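PDB 3TMA: methyltransferase from Thermus thermophilus, which methylates the N2 atom of guanosine 6 in tRNA(Phe), using S-adenosyl-L-methionine as the methyl donor. Local coordinates for residues Pro28-Leu33 / Ala192-Arg197; Trp297-Gly302 / Val313-Leu318; Arg337-Gly342 / Pro346-Leu351. One frame throughout, in Å; residues are numbered along the deposited sequence. Where two conformers were deposited one is given.

In the fold
Contact 1 (28-33 with 192-197) is a buried meeting of the THUMP-bearing N-terminal half with the methyltransferase domain, made by alanine and leucine methyls with a polar margin at Arg197. Contacts 2 and 3 lie within the methyltransferase domain and share one sheet, where strands 312-317 and 347-353 are neighbours, joined for example by Leu315 N to Phe349 O. Contact 2 is wholly buried and apolar, a helix on a strand; contact 3 is a partly buried hairpin at the sheet's edge, held chiefly by backbone hydrogen bonds. Contacts 1 and 3 adjoin, their centres about 9 Å apart, linked by the Asp32-Arg337 salt bridge.

Contact 1 (Pro28-Leu33 / Ala192-Arg197); sequences PGLEDL and AQALLR
Ala194 CB is met by two leucines from the opposing segment. Leu30 turns both methyls to it, with CD2 at 3.7 Å and CD1 at 3.9 Å from Ala194 CB, so the forked end of Leu30 straddles the alanine methyl. Leu33 adds a single branch: its CD2 stands 3.9 Å from Ala194 CB and almost as near to the CA behind it. Each leucine has CG beside its own backbone N and anti to the carbonyl carbon (chi1 -59° for Leu30, -65° for Leu33), which sends both forks from the start of helix 31-41 toward helix 189-198. With only a methyl at Ala194, the backbones come to 7.3 Å between Leu33 CA and Ala194 CA. Beside the methyls, a water bonded to Leu33 O also lies close to Arg197 NH1, although that second distance is too short to trust. The Arg197 guanidinium is steadied one helical turn back by Gln193: NE gives its N-H to a lone pair of OE1 at 2.8 Å, in the amide plane. The Gln193 NE2 group is held in turn by Glu220 and Thr224 of helix 216-225. On the other segment Leu30 is the N-cap residue, and Glu31 OE2 accepts from Gly29 N at 3.0 Å, 35° out of the carboxylate plane, and also from Gly54 N. The result is an apolar interdomain seam between a THUMP-bearing N-terminal half and a Rossmann-fold methyltransferase domain.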
ATOM      1  N   PRO A  28       5.778   4.898   1.482  1.00 29.48           N
ATOM      2  CA  PRO A  28       6.696   5.851   0.839  1.00 30.00           C
ATOM      3  C   PRO A  28       7.368   5.231  -0.378  1.00 31.98           C
ATOM      4  O   PRO A  28       7.811   4.063  -0.317  1.00 30.41           O
ATOM      5  CB  PRO A  28       7.745   6.133   1.945  1.00 32.32           C
ATOM      6  CG  PRO A  28       6.844   6.076   3.257  1.00 27.90           C
ATOM      7  CD  PRO A  28       5.929   4.859   2.955  1.00 30.76           C
ATOM      8  N   GLY A  29       7.420   5.996  -1.474  1.00 31.08           N
ATOM      9  CA  GLY A  29       7.933   5.469  -2.754  1.00 31.37           C
ATOM     10  C   GLY A  29       6.856   5.093  -3.772  1.00 30.85           C
ATOM     11  O   GLY A  29       7.155   4.840  -4.950  1.00 33.17           O
ATOM     12  N   LEU A  30       5.616   4.983  -3.316  1.00 27.97           N
ATOM     13  CA  LEU A  30       4.503   4.620  -4.219  1.00 28.97           C
ATOM     14  C   LEU A  30       3.549   5.814  -4.478  1.00 29.04           C
ATOM     15  O   LEU A  30       2.457   5.617  -5.001  1.00 27.62           O
ATOM     16  CB  LEU A  30       3.692   3.462  -3.604  1.00 27.51           C
ATOM     17  CG  LEU A  30       4.389   2.118  -3.291  1.00 32.95           C
ATOM     18  CD1 LEU A  30       3.346   1.071  -2.765  1.00 32.07           C
ATOM     19  CD2 LEU A  30       5.102   1.555  -4.537  1.00 27.28           C
ATOM     20  N   GLU A  31       3.937   7.040  -4.107  1.00 27.56           N
ATOM     21  CA  GLU A  31       3.030   8.222  -4.269  1.00 26.72           C
ATOM     22  C   GLU A  31       2.567   8.427  -5.698  1.00 27.55           C
ATOM     23  O   GLU A  31       1.395   8.753  -5.923  1.00 26.68           O
ATOM     24  CB  GLU A  31       3.724   9.517  -3.814  1.00 28.56           C
ATOM     25  CG  GLU A  31       4.197   9.481  -2.377  1.00 32.49           C
ATOM     26  CD  GLU A  31       5.595   8.805  -2.229  1.00 34.58           C
ATOM     27  OE1 GLU A  31       6.221   8.427  -3.250  1.00 34.95           O
ATOM     28  OE2 GLU A  31       6.044   8.645  -1.084  1.00 34.37           O
ATOM     29  N   ASP A  32       3.498   8.314  -6.660  1.00 27.98           N
ATOM     30  CA  ASP A  32       3.156   8.526  -8.054  1.00 29.57           C
ATOM     31  C   ASP A  32       2.078   7.564  -8.553  1.00 30.67           C
ATOM     32  O   ASP A  32       1.175   7.975  -9.279  1.00 31.97           O
ATOM     33  CB  ASP A  32       4.371   8.507  -8.981  1.00 34.07           C
ATOM     34  CG  ASP A  32       5.218   7.240  -8.847  1.00 40.43           C
ATOM     35  OD1 ASP A  32       4.941   6.347  -7.980  1.00 42.76           O
ATOM     36  OD2 ASP A  32       6.203   7.160  -9.609  1.00 46.13           O
ATOM     37  N   LEU A  33       2.086   6.330  -8.143  1.00 28.94           N
ATOM     38  CA  LEU A  33       1.057   5.333  -8.488  1.00 28.86           C
ATOM     39  C   LEU A  33      -0.280   5.629  -7.765  1.00 27.58           C
ATOM     40  O   LEU A  33      -1.344   5.461  -8.333  1.00 26.95           O
ATOM     41  CB  LEU A  33       1.534   3.916  -8.126  1.00 27.77           C
ATOM     42  CG  LEU A  33       2.740   3.318  -8.865  1.00 33.70           C
ATOM     43  CD1 LEU A  33       3.951   4.274  -8.774  1.00 34.13           C
ATOM     44  CD2 LEU A  33       3.099   1.986  -8.228  1.00 38.06           C
ATOM     45  N   ALA A 192       1.741  -5.574  -3.459  1.00 33.05           N
ATOM     46  CA  ALA A 192       1.393  -6.465  -4.563  1.00 32.09           C
ATOM     47  C   ALA A 192       0.748  -5.730  -5.755  1.00 31.65           C
ATOM     48  O   ALA A 192       1.092  -5.979  -6.925  1.00 33.04           O
ATOM     49  CB  ALA A 192       0.456  -7.587  -4.047  1.00 31.36           C
ATOM     50  N   GLN A 193      -0.212  -4.860  -5.471  1.00 30.29           N
ATOM     51  CA  GLN A 193      -0.869  -4.019  -6.532  1.00 29.61           C
ATOM     52  C   GLN A 193       0.161  -3.115  -7.245  1.00 30.78           C
ATOM     53  O   GLN A 193       0.130  -2.936  -8.482  1.00 29.38           O
ATOM     54  CB  GLN A 193      -1.972  -3.140  -5.888  1.00 31.09           C
ATOM     55  CG  GLN A 193      -2.648  -2.120  -6.849  1.00 27.14           C
ATOM     56  CD  GLN A 193      -3.504  -2.806  -7.906  1.00 35.82           C
ATOM     57  OE1 GLN A 193      -3.632  -2.294  -9.007  1.00 36.99           O
ATOM     58  NE2 GLN A 193      -4.059  -3.980  -7.586  1.00 28.92           N
ATOM     59  N   ALA A 194       1.113  -2.573  -6.465  1.00 31.85           N
ATOM     60  CA  ALA A 194       2.194  -1.768  -7.061  1.00 32.49           C
ATOM     61  C   ALA A 194       3.086  -2.590  -8.007  1.00 33.52           C
ATOM     62  O   ALA A 194       3.456  -2.101  -9.092  1.00 33.60           O
ATOM     63  CB  ALA A 194       3.060  -1.130  -5.948  1.00 32.79           C
ATOM     64  N   LEU A 195       3.437  -3.832  -7.629  1.00 32.70           N
ATOM     65  CA  LEU A 195       4.222  -4.672  -8.571  1.00 34.67           C
ATOM     66  C   LEU A 195       3.459  -4.895  -9.883  1.00 33.90           C
ATOM     67  O   LEU A 195       4.044  -4.869 -10.992  1.00 34.22           O
ATOM     68  CB  LEU A 195       4.564  -6.053  -7.961  1.00 35.81           C
ATOM     69  CG  LEU A 195       5.499  -6.015  -6.750  1.00 40.52           C
ATOM     70  CD1 LEU A 195       5.702  -7.441  -6.174  1.00 41.26           C
ATOM     71  CD2 LEU A 195       6.851  -5.384  -7.170  1.00 35.24           C
ATOM     72  N   LEU A 196       2.172  -5.197  -9.746  1.00 32.16           N
ATOM     73  CA  LEU A 196       1.266  -5.360 -10.879  0.50 32.37           C
ATOM     74  C   LEU A 196       1.321  -4.160 -11.846  1.00 33.98           C
ATOM     75  O   LEU A 196       1.486  -4.310 -13.053  1.00 33.84           O
ATOM     76  CB  LEU A 196      -0.136  -5.495 -10.312  0.50 31.50           C
ATOM     77  CG  LEU A 196      -1.249  -6.197 -11.044  0.50 33.40           C
ATOM     78  CD1 LEU A 196      -0.832  -7.592 -11.503  0.50 31.30           C
ATOM     79  CD2 LEU A 196      -2.416  -6.260 -10.076  0.50 33.80           C
ATOM     80  N   ARG A 197       1.146  -2.956 -11.290  1.00 33.47           N
ATOM     81  CA  ARG A 197       1.182  -1.720 -12.062  1.00 36.61           C
ATOM     82  C   ARG A 197       2.569  -1.382 -12.620  1.00 38.21           C
ATOM     83  O   ARG A 197       2.695  -0.926 -13.776  1.00 39.70           O
ATOM     84  CB  ARG A 197       0.674  -0.551 -11.184  1.00 37.71           C
ATOM     85  CG  ARG A 197      -0.831  -0.674 -10.904  1.00 41.78           C
ATOM     86  CD  ARG A 197      -1.361   0.344  -9.879  1.00 46.46           C
ATOM     87  NE  ARG A 197      -2.834   0.302  -9.826  1.00 50.67           N
ATOM     88  CZ  ARG A 197      -3.645   1.252 -10.301  1.00 52.82           C
ATOM     89  NH1 ARG A 197      -3.156   2.379 -10.823  1.00 51.55           N
ATOM     90  NH2 ARG A 197      -4.955   1.075 -10.260  1.00 48.11           N
TER
HETATM   91  O   HOH W   1      -1.117   3.694 -10.611  1.00 40.21           O

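Contact 2 (Trp297-Gly302 / Val313-Leu318); sequences WDFLRG and VALLTL
The Phe299 ring presents its edge to Leu315, whose CD2 lies near the ring plane, 4.1 Å from Phe299 CE2. A second flat pair occupies the far side of the same helix: the Arg301 guanidinium covers one face of the Trp297 indole, CZ 3.3 Å above the ring plane, while Asp298 OD1 lies at the indole edge. This is the helix of a beta-alpha-beta crossover in the Rossmann-fold domain, in which helix 290-305 links the parallel strands 275-278 and 312-317 and lies against the sheet. Two helix residues, Phe299 and Leu300, pack on the strand through Leu315. Phe299 has CG anti to the backbone N (chi1 160°), which throws the ring from the helix toward the sheet, where it and Leu315 run past one another with opposite headings. Phe299 also meets Phe211 edge-to-face and lies about 4 Å, side chain to side chain, from Ala263, which probably contributes to the S-adenosyl-L-methionine site. Leu300 reaches Leu315 with its CD2 branch and lies nearly perpendicular to it, with Leu323 and Ala326 of helix 320-326 among its further neighbours. On the outer side, Trp297 O takes two donors from Arg301, the backbone N at 3.2 Å and NH1 at 3.0 Å; NH1, also bonded to Ala326 O, helps hold the guanidinium over the indole. At the strand itself, one methyl serves both helix residues: Leu315 CD2, 4.0 Å from Leu300 CD2.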
ATOM      1  N   TRP A 297      20.282 -16.476  -9.048  1.00 34.16           N
ATOM      2  CA  TRP A 297      20.863 -16.914 -10.320  1.00 37.46           C
ATOM      3  C   TRP A 297      19.918 -17.855 -11.110  1.00 36.30           C
ATOM      4  O   TRP A 297      19.591 -17.617 -12.296  1.00 34.73           O
ATOM      5  CB  TRP A 297      22.165 -17.666 -10.003  1.00 40.86           C
ATOM      6  CG  TRP A 297      22.811 -18.185 -11.213  1.00 47.70           C
ATOM      7  CD1 TRP A 297      22.562 -19.379 -11.857  1.00 48.15           C
ATOM      8  CD2 TRP A 297      23.787 -17.513 -11.979  1.00 50.24           C
ATOM      9  NE1 TRP A 297      23.323 -19.469 -12.981  1.00 48.59           N
ATOM     10  CE2 TRP A 297      24.108 -18.347 -13.066  1.00 54.85           C
ATOM     11  CE3 TRP A 297      24.456 -16.295 -11.833  1.00 54.99           C
ATOM     12  CZ2 TRP A 297      25.061 -18.000 -14.002  1.00 59.30           C
ATOM     13  CZ3 TRP A 297      25.409 -15.957 -12.761  1.00 58.55           C
ATOM     14  CH2 TRP A 297      25.692 -16.796 -13.837  1.00 60.79           C
ATOM     15  N   ASP A 298      19.476 -18.920 -10.439  1.00 36.49           N
ATOM     16  CA  ASP A 298      18.578 -19.899 -11.041  1.00 38.48           C
ATOM     17  C   ASP A 298      17.174 -19.330 -11.306  1.00 35.79           C
ATOM     18  O   ASP A 298      16.561 -19.627 -12.334  1.00 34.72           O
ATOM     19  CB  ASP A 298      18.424 -21.115 -10.126  1.00 40.76           C
ATOM     20  CG  ASP A 298      19.710 -21.941  -9.991  1.00 50.07           C
ATOM     21  OD1 ASP A 298      20.678 -21.753 -10.776  1.00 50.02           O
ATOM     22  OD2 ASP A 298      19.730 -22.802  -9.073  1.00 59.44           O
ATOM     23  N   PHE A 299      16.650 -18.558 -10.359  1.00 32.25           N
ATOM     24  CA  PHE A 299      15.346 -17.985 -10.554  1.00 30.61           C
ATOM     25  C   PHE A 299      15.341 -17.032 -11.756  1.00 28.97           C
ATOM     26  O   PHE A 299      14.421 -17.061 -12.564  1.00 27.06           O
ATOM     27  CB  PHE A 299      14.838 -17.245  -9.300  1.00 31.70           C
ATOM     28  CG  PHE A 299      13.738 -16.246  -9.608  1.00 27.40           C
ATOM     29  CD1 PHE A 299      12.482 -16.688  -9.978  1.00 28.30           C
ATOM     30  CD2 PHE A 299      13.979 -14.887  -9.529  1.00 32.45           C
ATOM     31  CE1 PHE A 299      11.475 -15.799 -10.303  1.00 29.17           C
ATOM     32  CE2 PHE A 299      12.993 -13.970  -9.846  1.00 31.96           C
ATOM     33  CZ  PHE A 299      11.744 -14.422 -10.274  1.00 31.51           C
ATOM     34  N   LEU A 300      16.330 -16.146 -11.860  1.00 27.64           N
ATOM     35  CA  LEU A 300      16.256 -15.150 -12.948  1.00 26.68           C
ATOM     36  C   LEU A 300      16.405 -15.823 -14.306  1.00 28.20           C
ATOM     37  O   LEU A 300      15.866 -15.352 -15.295  1.00 27.86           O
ATOM     38  CB  LEU A 300      17.313 -14.065 -12.800  1.00 25.68           C
ATOM     39  CG  LEU A 300      17.046 -13.146 -11.605  1.00 29.16           C
ATOM     40  CD1 LEU A 300      18.319 -12.373 -11.235  1.00 30.88           C
ATOM     41  CD2 LEU A 300      15.832 -12.217 -11.879  1.00 32.58           C
ATOM     42  N   ARG A 301      17.207 -16.878 -14.374  1.00 30.14           N
ATOM     43  CA  ARG A 301      17.339 -17.589 -15.640  1.00 32.58           C
ATOM     44  C   ARG A 301      16.074 -18.346 -16.038  1.00 31.83           C
ATOM     45  O   ARG A 301      15.705 -18.374 -17.218  1.00 32.27           O
ATOM     46  CB  ARG A 301      18.614 -18.455 -15.680  1.00 33.77           C
ATOM     47  CG  ARG A 301      19.846 -17.566 -15.988  1.00 36.54           C
ATOM     48  CD  ARG A 301      21.154 -18.129 -15.422  1.00 39.33           C
ATOM     49  NE  ARG A 301      22.185 -17.107 -15.593  1.00 44.03           N
ATOM     50  CZ  ARG A 301      22.286 -16.019 -14.829  1.00 46.33           C
ATOM     51  NH1 ARG A 301      21.427 -15.813 -13.809  1.00 43.86           N
ATOM     52  NH2 ARG A 301      23.205 -15.117 -15.123  1.00 48.42           N
ATOM     53  N   GLY A 302      15.415 -18.956 -15.060  1.00 29.83           N
ATOM     54  CA  GLY A 302      14.114 -19.580 -15.311  1.00 29.17           C
ATOM     55  C   GLY A 302      13.103 -18.524 -15.754  1.00 29.52           C
ATOM     56  O   GLY A 302      12.261 -18.779 -16.649  1.00 29.18           O
ATOM     57  N   VAL A 313       9.385  -8.583 -15.705  1.00 27.59           N
ATOM     58  CA  VAL A 313       9.408  -9.037 -14.315  1.00 26.00           C
ATOM     59  C   VAL A 313       9.377  -7.797 -13.424  1.00 27.29           C
ATOM     60  O   VAL A 313      10.081  -6.831 -13.692  1.00 30.01           O
ATOM     61  CB  VAL A 313      10.718  -9.845 -13.979  1.00 29.20           C
ATOM     62  CG1 VAL A 313      10.611 -10.490 -12.606  1.00 26.58           C
ATOM     63  CG2 VAL A 313      10.980 -10.924 -15.018  1.00 26.06           C
ATOM     64  N   ALA A 314       8.530  -7.779 -12.404  1.00 25.09           N
ATOM     65  CA  ALA A 314       8.674  -6.773 -11.340  1.00 26.95           C
ATOM     66  C   ALA A 314       9.128  -7.524 -10.090  1.00 28.46           C
ATOM     67  O   ALA A 314       8.485  -8.494  -9.671  1.00 26.49           O
ATOM     68  CB  ALA A 314       7.318  -6.040 -11.078  1.00 26.30           C
ATOM     69  N   LEU A 315      10.220  -7.102  -9.532  1.00 28.66           N
ATOM     70  CA  LEU A 315      10.699  -7.804  -8.398  1.00 30.15           C
ATOM     71  C   LEU A 315      11.113  -6.954  -7.235  1.00 30.18           C
ATOM     72  O   LEU A 315      11.594  -5.881  -7.394  1.00 31.42           O
ATOM     73  CB  LEU A 315      11.739  -8.872  -8.762  1.00 33.38           C
ATOM     74  CG  LEU A 315      13.236  -8.626  -8.831  1.00 44.51           C
ATOM     75  CD1 LEU A 315      13.764  -8.185  -7.438  1.00 47.25           C
ATOM     76  CD2 LEU A 315      13.839  -9.962  -9.239  1.00 46.72           C
ATOM     77  N   LEU A 316      10.894  -7.482  -6.058  1.00 30.10           N
ATOM     78  CA  LEU A 316      11.218  -6.726  -4.831  1.00 32.05           C
ATOM     79  C   LEU A 316      12.434  -7.362  -4.143  1.00 34.32           C
ATOM     80  O   LEU A 316      12.459  -8.600  -3.961  1.00 37.25           O
ATOM     81  CB  LEU A 316       9.973  -6.814  -3.936  1.00 34.27           C
ATOM     82  CG  LEU A 316       9.694  -6.011  -2.680  1.00 42.73           C
ATOM     83  CD1 LEU A 316       9.771  -4.493  -2.856  1.00 38.22           C
ATOM     84  CD2 LEU A 316       8.281  -6.430  -2.315  1.00 45.36           C
ATOM     85  N   THR A 317      13.438  -6.573  -3.752  1.00 29.79           N
ATOM     86  CA  THR A 317      14.607  -7.155  -3.082  1.00 31.78           C
ATOM     87  C   THR A 317      15.280  -6.171  -2.111  1.00 30.22           C
ATOM     88  O   THR A 317      15.470  -5.002  -2.446  1.00 28.04           O
ATOM     89  CB  THR A 317      15.704  -7.670  -4.133  1.00 32.38           C
ATOM     90  OG1 THR A 317      16.883  -8.099  -3.438  1.00 33.55           O
ATOM     91  CG2 THR A 317      16.115  -6.540  -5.077  1.00 32.89           C
ATOM     92  N   LEU A 318      15.728  -6.689  -0.973  1.00 30.54           N
ATOM     93  CA  LEU A 318      16.625  -5.960  -0.078  1.00 33.33           C
ATOM     94  C   LEU A 318      18.077  -5.953  -0.514  1.00 33.62           C
ATOM     95  O   LEU A 318      18.926  -5.236   0.085  1.00 34.47           O
ATOM     96  CB  LEU A 318      16.493  -6.458   1.385  1.00 35.57           C
ATOM     97  CG  LEU A 318      15.166  -6.003   2.037  1.00 37.46           C
ATOM     98  CD1 LEU A 318      14.797  -6.917   3.227  1.00 39.14           C
ATOM     99  CD2 LEU A 318      15.251  -4.525   2.453  1.00 36.59           C
TER

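Contact 3 (Arg337-Gly342 / Pro346-Leu351); sequences RVVEQG and PRVFVL
Arg347 and Val338 are directly cross-strand in a non-hydrogen-bonded pair, their side chains alongside on one face of the sheet. Followed outward, Arg347 CB rests over one face of the Phe349 ring, off toward its rim, and passes within 3.8 Å of Arg337 O; CG keeps a similar spacing from that carbonyl. The chain then bends at chi2 (66°), which folds the guanidinium back over the valine. NE and NH2 flank Val338 CG2, and CZ reaches it at 3.5 Å, so that this methyl lies over the centre of one guanidinium face. NH1 touches the other branch, Val338 CG1, and finds its polar partner in Tyr345 O. Behind this layer runs the backbone ladder. Arg337 and Val348 form the hydrogen-bonded pair, Arg337 N to Val348 O at 3.0 Å and Val348 N to Arg337 O at 2.8 Å; Val339 N gives a third, very straight bond to Pro346 O (3.0 Å, 169°). No return bond forms at this pair: Pro346 N has no hydrogen for Val339 O, and Pro346 CD instead packs 3.2 Å from that oxygen. On the other face Arg337 CG runs beside Val348 CB, while its NH2 makes a salt bridge with Asp32. Val339, just beyond the strand, brings CG2 near Val348 CG2. Gln341 lies across Pro346, Gln341 OE1 3.6 Å from Pro346 CG, while Gln341 NE2 is bonded to Ser186 O; its side chain comes within about 5 Å of Asn279, a probable S-adenosyl-L-methionine ligand. The pairing is the antiparallel hairpin that completes the Rossmann-fold methyltransferase sheet, with strand 347-353 inserted between 312-317 and the edge strand 331-338.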
ATOM      1  N   ARG A 337      13.186   1.547  -8.259  1.00 27.60           N
ATOM      2  CA  ARG A 337      12.826   2.567  -7.288  1.00 29.60           C
ATOM      3  C   ARG A 337      12.949   2.011  -5.884  1.00 28.49           C
ATOM      4  O   ARG A 337      12.945   0.782  -5.673  1.00 28.71           O
ATOM      5  CB  ARG A 337      11.380   3.023  -7.533  1.00 29.81           C
ATOM      6  CG  ARG A 337      10.341   1.932  -7.265  1.00 31.92           C
ATOM      7  CD  ARG A 337       8.887   2.518  -7.292  1.00 36.83           C
ATOM      8  NE  ARG A 337       8.574   3.116  -8.594  1.00 31.70           N
ATOM      9  CZ  ARG A 337       7.685   4.108  -8.771  1.00 41.76           C
ATOM     10  NH1 ARG A 337       7.483   4.637  -9.980  1.00 34.27           N
ATOM     11  NH2 ARG A 337       6.997   4.578  -7.737  1.00 36.65           N
ATOM     12  N   VAL A 338      12.982   2.911  -4.914  1.00 27.64           N
ATOM     13  CA  VAL A 338      13.071   2.524  -3.531  1.00 29.21           C
ATOM     14  C   VAL A 338      11.652   2.597  -2.925  1.00 31.16           C
ATOM     15  O   VAL A 338      10.902   3.552  -3.196  1.00 30.90           O
ATOM     16  CB  VAL A 338      14.010   3.462  -2.773  1.00 31.52           C
ATOM     17  CG1 VAL A 338      14.023   3.077  -1.310  1.00 31.48           C
ATOM     18  CG2 VAL A 338      15.430   3.334  -3.394  1.00 33.69           C
ATOM     19  N   VAL A 339      11.273   1.620  -2.104  1.00 29.96           N
ATOM     20  CA  VAL A 339       9.906   1.663  -1.484  1.00 33.06           C
ATOM     21  C   VAL A 339      10.053   1.268  -0.016  1.00 36.23           C
ATOM     22  O   VAL A 339      10.910   0.417   0.304  1.00 35.70           O
ATOM     23  CB  VAL A 339       8.941   0.682  -2.193  1.00 32.31           C
ATOM     24  CG1 VAL A 339       7.551   0.619  -1.458  1.00 39.58           C
ATOM     25  CG2 VAL A 339       8.702   1.144  -3.650  1.00 30.80           C
ATOM     26  N   GLU A 340       9.276   1.886   0.875  1.00 38.45           N
ATOM     27  CA  GLU A 340       9.365   1.529   2.287  1.00 42.24           C
ATOM     28  C   GLU A 340       8.403   0.411   2.587  1.00 46.39           C
ATOM     29  O   GLU A 340       7.203   0.554   2.325  1.00 50.42           O
ATOM     30  CB  GLU A 340       9.077   2.709   3.237  1.00 44.23           C
ATOM     31  CG  GLU A 340       9.057   2.268   4.768  1.00 50.50           C
ATOM     32  CD  GLU A 340       7.672   1.700   5.269  1.00 66.83           C
ATOM     33  OE1 GLU A 340       6.681   1.666   4.491  1.00 74.61           O
ATOM     34  OE2 GLU A 340       7.555   1.291   6.451  1.00 68.36           O
ATOM     35  N   GLN A 341       8.901  -0.653   3.210  1.00 45.40           N
ATOM     36  CA  GLN A 341       8.072  -1.790   3.606  1.00 48.96           C
ATOM     37  C   GLN A 341       8.500  -2.336   4.981  1.00 49.54           C
ATOM     38  O   GLN A 341       9.662  -2.731   5.178  1.00 49.39           O
ATOM     39  CB  GLN A 341       8.164  -2.910   2.564  1.00 47.33           C
ATOM     40  CG  GLN A 341       7.571  -4.246   3.054  1.00 55.27           C
ATOM     41  CD  GLN A 341       7.887  -5.433   2.149  1.00 61.64           C
ATOM     42  OE1 GLN A 341       8.931  -5.498   1.476  1.00 64.97           O
ATOM     43  NE2 GLN A 341       6.983  -6.384   2.130  1.00 67.96           N
ATOM     44  N   GLY A 342       7.574  -2.313   5.926  1.00 51.37           N
ATOM     45  CA  GLY A 342       7.820  -2.789   7.287  1.00 53.96           C
ATOM     46  C   GLY A 342       9.008  -2.116   7.973  1.00 52.23           C
ATOM     47  O   GLY A 342       9.778  -2.782   8.630  1.00 52.30           O
ATOM     48  N   PRO A 346      13.291  -1.955   0.655  1.00 29.97           N
ATOM     49  CA  PRO A 346      13.624  -2.743  -0.530  1.00 30.00           C
ATOM     50  C   PRO A 346      13.580  -1.902  -1.814  1.00 30.02           C
ATOM     51  O   PRO A 346      12.986  -0.807  -1.823  1.00 31.00           O
ATOM     52  CB  PRO A 346      12.535  -3.800  -0.565  1.00 28.46           C
ATOM     53  CG  PRO A 346      11.386  -3.188   0.138  1.00 29.85           C
ATOM     54  CD  PRO A 346      12.015  -2.382   1.263  1.00 29.52           C
ATOM     55  N   ARG A 347      14.221  -2.405  -2.864  1.00 26.37           N
ATOM     56  CA  ARG A 347      14.088  -1.826  -4.194  1.00 27.50           C
ATOM     57  C   ARG A 347      13.058  -2.629  -4.971  1.00 28.64           C
ATOM     58  O   ARG A 347      12.909  -3.842  -4.735  1.00 29.43           O
ATOM     59  CB  ARG A 347      15.458  -1.898  -4.911  1.00 28.42           C
ATOM     60  CG  ARG A 347      16.379  -0.707  -4.570  1.00 29.91           C
ATOM     61  CD  ARG A 347      16.806  -0.689  -3.089  1.00 33.53           C
ATOM     62  NE  ARG A 347      17.846   0.327  -2.878  1.00 32.77           N
ATOM     63  CZ  ARG A 347      17.860   1.223  -1.902  1.00 35.84           C
ATOM     64  NH1 ARG A 347      17.042   1.100  -0.861  1.00 30.33           N
ATOM     65  NH2 ARG A 347      18.793   2.180  -1.909  1.00 30.16           N
ATOM     66  N   VAL A 348      12.330  -1.970  -5.871  1.00 27.76           N
ATOM     67  CA  VAL A 348      11.555  -2.695  -6.911  1.00 27.56           C
ATOM     68  C   VAL A 348      12.309  -2.500  -8.236  1.00 27.76           C
ATOM     69  O   VAL A 348      12.642  -1.359  -8.626  1.00 25.96           O
ATOM     70  CB  VAL A 348      10.100  -2.169  -7.100  1.00 30.37           C
ATOM     71  CG1 VAL A 348       9.418  -2.895  -8.309  1.00 28.77           C
ATOM     72  CG2 VAL A 348       9.248  -2.407  -5.803  1.00 32.36           C
ATOM     73  N   PHE A 349      12.608  -3.602  -8.904  1.00 25.69           N
ATOM     74  CA  PHE A 349      13.199  -3.516 -10.251  1.00 26.80           C
ATOM     75  C   PHE A 349      12.186  -4.012 -11.255  1.00 25.78           C
ATOM     76  O   PHE A 349      11.494  -4.976 -10.967  1.00 26.99           O
ATOM     77  CB  PHE A 349      14.429  -4.445 -10.291  1.00 28.03           C
ATOM     78  CG  PHE A 349      15.595  -3.942  -9.451  1.00 32.16           C
ATOM     79  CD1 PHE A 349      16.180  -2.716  -9.703  1.00 37.30           C
ATOM     80  CD2 PHE A 349      16.142  -4.722  -8.451  1.00 42.75           C
ATOM     81  CE1 PHE A 349      17.307  -2.242  -8.937  1.00 37.16           C
ATOM     82  CE2 PHE A 349      17.285  -4.261  -7.716  1.00 45.21           C
ATOM     83  CZ  PHE A 349      17.836  -3.014  -7.964  1.00 36.85           C
ATOM     84  N   VAL A 350      12.075  -3.344 -12.393  1.00 24.83           N
ATOM     85  CA  VAL A 350      11.332  -3.871 -13.517  1.00 25.76           C
ATOM     86  C   VAL A 350      12.330  -4.270 -14.595  1.00 26.12           C
ATOM     87  O   VAL A 350      13.128  -3.442 -15.045  1.00 27.36           O
ATOM     88  CB  VAL A 350      10.316  -2.827 -14.099  1.00 24.16           C
ATOM     89  CG1 VAL A 350       9.503  -3.456 -15.256  1.00 28.71           C
ATOM     90  CG2 VAL A 350       9.345  -2.427 -12.961  1.00 26.83           C
ATOM     91  N   LEU A 351      12.256  -5.531 -15.005  1.00 25.36           N
ATOM     92  CA  LEU A 351      13.123  -6.077 -16.050  1.00 28.58           C
ATOM     93  C   LEU A 351      12.269  -6.390 -17.267  1.00 30.96           C
ATOM     94  O   LEU A 351      11.101  -6.776 -17.130  1.00 34.10           O
ATOM     95  CB  LEU A 351      13.793  -7.371 -15.560  1.00 28.58           C
ATOM     96  CG  LEU A 351      14.376  -7.333 -14.140  1.00 29.10           C
ATOM     97  CD1 LEU A 351      14.686  -8.738 -13.663  1.00 30.83           C
ATOM     98  CD2 LEU A 351      15.611  -6.447 -14.044  1.00 30.78           C
TER